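Local atomic coordinates of transcriptional activator, putative (PDB entry 1RTW), a protein that is of unknown function but carries the name putative transcriptional activator and belongs to the all-helical TENA/THI-4/PQQC family. Residues 51-56 against 123-128. Sequence-based numbering, arbitrary orientation.
Sequences LRFMAL and TALYCE
Phe53 reaches across from segment 51-56 and sets the far end of its ring against the turn formed by Ala124, Leu125 and Glu128. Its CZ atom lies 3.7 Å from Ala124 CB, which approaches the ring obliquely. The backbone N of Leu125 sits at the ring edge, in plane, 3.8 Å from Phe53 CZ. Beside it, Phe53 CE2 is 3.9 Å from Leu125 CB. The ring can span the gap because CG is anti to the backbone N of Phe53 (chi1 160°), which sends it out from its own helix.

Leu125 also meets Met54, a selenomethionine. Its CD1 branch touches Met54 CG at 4.0 Å, the two side chains crossing at about a right angle. The same methyl comes close to Phe53 CE2, so it lies against both residues.

The polar neighbour is Glu128. Its OE1 approaches Phe53 CE2 obliquely at 4.0 Å. This oxygen is buried by the contact and has no polar partner in the model. The other oxygen, OE2, lies close to a bound phosphate ion, probably from the crystallisation liquor.

The axes of the two segments come within 11.1 Å of each other, their N-to-C directions 146° apart, roughly antiparallel. At that spacing the large Phe53 side chain bridges to small Ala124 and to the backbone beside it. The contact is buried packing between helices 33-60 and 118-142 of this all-helical protein of the TENA/THI-4/PQQC family. Met54 also packs on Ser72 and Ile76 of helix 66-89 and on Tyr164 of helix 159-176. Arg52 forms a salt bridge with Asp63 of a second subunit. Thr123 and Cys127 pack on helix 181-201, and Tyr126 on helix 159-176.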
loop_
_atom_site.group_PDB
_atom_site.type_symbol
_atom_site.label_atom_id
_atom_site.label_comp_id
_atom_site.label_asym_id
_atom_site.label_seq_id
_atom_site.Cartn_x
_atom_site.Cartn_y
_atom_site.Cartn_z
ATOM N N LEU B 51 -6.395 -4.740 -13.821
ATOM C CA LEU B 51 -4.982 -4.753 -14.160
ATOM C C LEU B 51 -4.188 -4.212 -12.961
ATOM O O LEU B 51 -3.159 -4.764 -12.594
ATOM C CB LEU B 51 -4.753 -3.859 -15.379
ATOM C CG LEU B 51 -4.303 -4.449 -16.717
ATOM C CD1 LEU B 51 -4.680 -5.885 -16.848
ATOM C CD2 LEU B 51 -4.897 -3.615 -17.834
ATOM N N ARG B 52 -4.672 -3.115 -12.385
ATOM C CA ARG B 52 -4.058 -2.488 -11.219
ATOM C C ARG B 52 -4.094 -3.464 -10.043
ATOM O O ARG B 52 -3.157 -3.536 -9.253
ATOM C CB ARG B 52 -4.827 -1.214 -10.838
ATOM C CG ARG B 52 -4.706 -0.085 -11.833
ATOM C CD ARG B 52 -5.178 1.232 -11.249
ATOM N NE ARG B 52 -4.862 2.354 -12.132
ATOM C CZ ARG B 52 -5.719 2.876 -13.004
ATOM N NH1 ARG B 52 -6.942 2.374 -13.099
ATOM N NH2 ARG B 52 -5.365 3.891 -13.787
ATOM N N PHE B 53 -5.192 -4.202 -9.937
ATOM C CA PHE B 53 -5.393 -5.192 -8.878
ATOM C C PHE B 53 -4.331 -6.290 -8.982
ATOM O O PHE B 53 -3.763 -6.722 -7.983
ATOM C CB PHE B 53 -6.798 -5.784 -9.018
ATOM C CG PHE B 53 -6.983 -7.103 -8.338
ATOM C CD1 PHE B 53 -7.199 -7.164 -6.962
ATOM C CD2 PHE B 53 -6.999 -8.284 -9.077
ATOM C CE1 PHE B 53 -7.433 -8.374 -6.330
ATOM C CE2 PHE B 53 -7.233 -9.507 -8.449
ATOM C CZ PHE B 53 -7.453 -9.550 -7.064
HETATM N N MSE B 54 -4.085 -6.738 -10.208
HETATM C CA MSE B 54 -3.092 -7.761 -10.480
HETATM C C MSE B 54 -1.681 -7.252 -10.221
HETATM O O MSE B 54 -0.802 -8.014 -9.830
HETATM C CB MSE B 54 -3.196 -8.216 -11.936
HETATM C CG MSE B 54 -4.483 -8.915 -12.296
HETATM SE SE MSE B 54 -4.619 -9.151 -14.202
HETATM C CE MSE B 54 -3.359 -10.607 -14.364
ATOM N N ALA B 55 -1.459 -5.966 -10.465
ATOM C CA ALA B 55 -0.150 -5.379 -10.257
ATOM C C ALA B 55 0.119 -5.294 -8.744
ATOM O O ALA B 55 1.231 -5.489 -8.280
ATOM C CB ALA B 55 -0.087 -4.018 -10.926
ATOM N N LEU B 56 -0.922 -5.028 -7.971
ATOM C CA LEU B 56 -0.783 -4.970 -6.531
ATOM C C LEU B 56 -0.412 -6.352 -6.003
ATOM O O LEU B 56 0.439 -6.471 -5.122
ATOM C CB LEU B 56 -2.076 -4.486 -5.915
ATOM C CG LEU B 56 -2.220 -2.977 -6.061
ATOM C CD1 LEU B 56 -3.582 -2.551 -5.579
ATOM C CD2 LEU B 56 -1.140 -2.283 -5.264
ATOM N N THR B 123 -6.978 -15.508 -4.416
ATOM C CA THR B 123 -8.272 -16.175 -4.444
ATOM C C THR B 123 -9.246 -15.287 -5.223
ATOM O O THR B 123 -10.029 -15.783 -6.045
ATOM C CB THR B 123 -8.810 -16.452 -3.003
ATOM O OG1 THR B 123 -7.969 -17.414 -2.364
ATOM C CG2 THR B 123 -10.214 -17.010 -3.034
ATOM N N ALA B 124 -9.174 -13.973 -4.999
ATOM C CA ALA B 124 -10.057 -13.041 -5.710
ATOM C C ALA B 124 -9.765 -13.076 -7.214
ATOM O O ALA B 124 -10.688 -13.014 -8.036
ATOM C CB ALA B 124 -9.892 -11.622 -5.178
ATOM N N LEU B 125 -8.482 -13.200 -7.561
ATOM C CA LEU B 125 -8.075 -13.259 -8.953
ATOM C C LEU B 125 -8.707 -14.479 -9.622
ATOM O O LEU B 125 -9.361 -14.355 -10.653
ATOM C CB LEU B 125 -6.553 -13.328 -9.076
ATOM C CG LEU B 125 -6.040 -13.531 -10.512
ATOM C CD1 LEU B 125 -6.365 -12.304 -11.353
ATOM C CD2 LEU B 125 -4.562 -13.764 -10.489
ATOM N N TYR B 126 -8.528 -15.646 -9.006
ATOM C CA TYR B 126 -9.081 -16.893 -9.529
ATOM C C TYR B 126 -10.568 -16.765 -9.791
ATOM O O TYR B 126 -11.040 -17.061 -10.886
ATOM C CB TYR B 126 -8.856 -18.051 -8.541
ATOM C CG TYR B 126 -9.496 -19.352 -8.988
ATOM C CD1 TYR B 126 -9.203 -19.897 -10.236
ATOM C CD2 TYR B 126 -10.417 -20.016 -8.180
ATOM C CE1 TYR B 126 -9.807 -21.064 -10.670
ATOM C CE2 TYR B 126 -11.030 -21.196 -8.602
ATOM C CZ TYR B 126 -10.721 -21.713 -9.853
ATOM O OH TYR B 126 -11.323 -22.868 -10.302
ATOM N N CYS B 127 -11.294 -16.344 -8.765
ATOM C CA CYS B 127 -12.734 -16.171 -8.846
ATOM C C CYS B 127 -13.160 -15.317 -10.044
ATOM O O CYS B 127 -13.984 -15.738 -10.846
ATOM C CB CYS B 127 -13.240 -15.564 -7.537
ATOM S SG CYS B 127 -15.020 -15.384 -7.421
ATOM N N GLU B 128 -12.582 -14.129 -10.168
ATOM C CA GLU B 128 -12.880 -13.212 -11.270
ATOM C C GLU B 128 -12.615 -13.799 -12.665
ATOM O O GLU B 128 -13.375 -13.562 -13.605
ATOM C CB GLU B 128 -12.051 -11.930 -11.098
ATOM C CG GLU B 128 -11.668 -11.225 -12.419
ATOM C CD GLU B 128 -10.270 -10.616 -12.398
ATOM O OE1 GLU B 128 -9.506 -10.844 -11.445
ATOM O OE2 GLU B 128 -9.919 -9.888 -13.336
#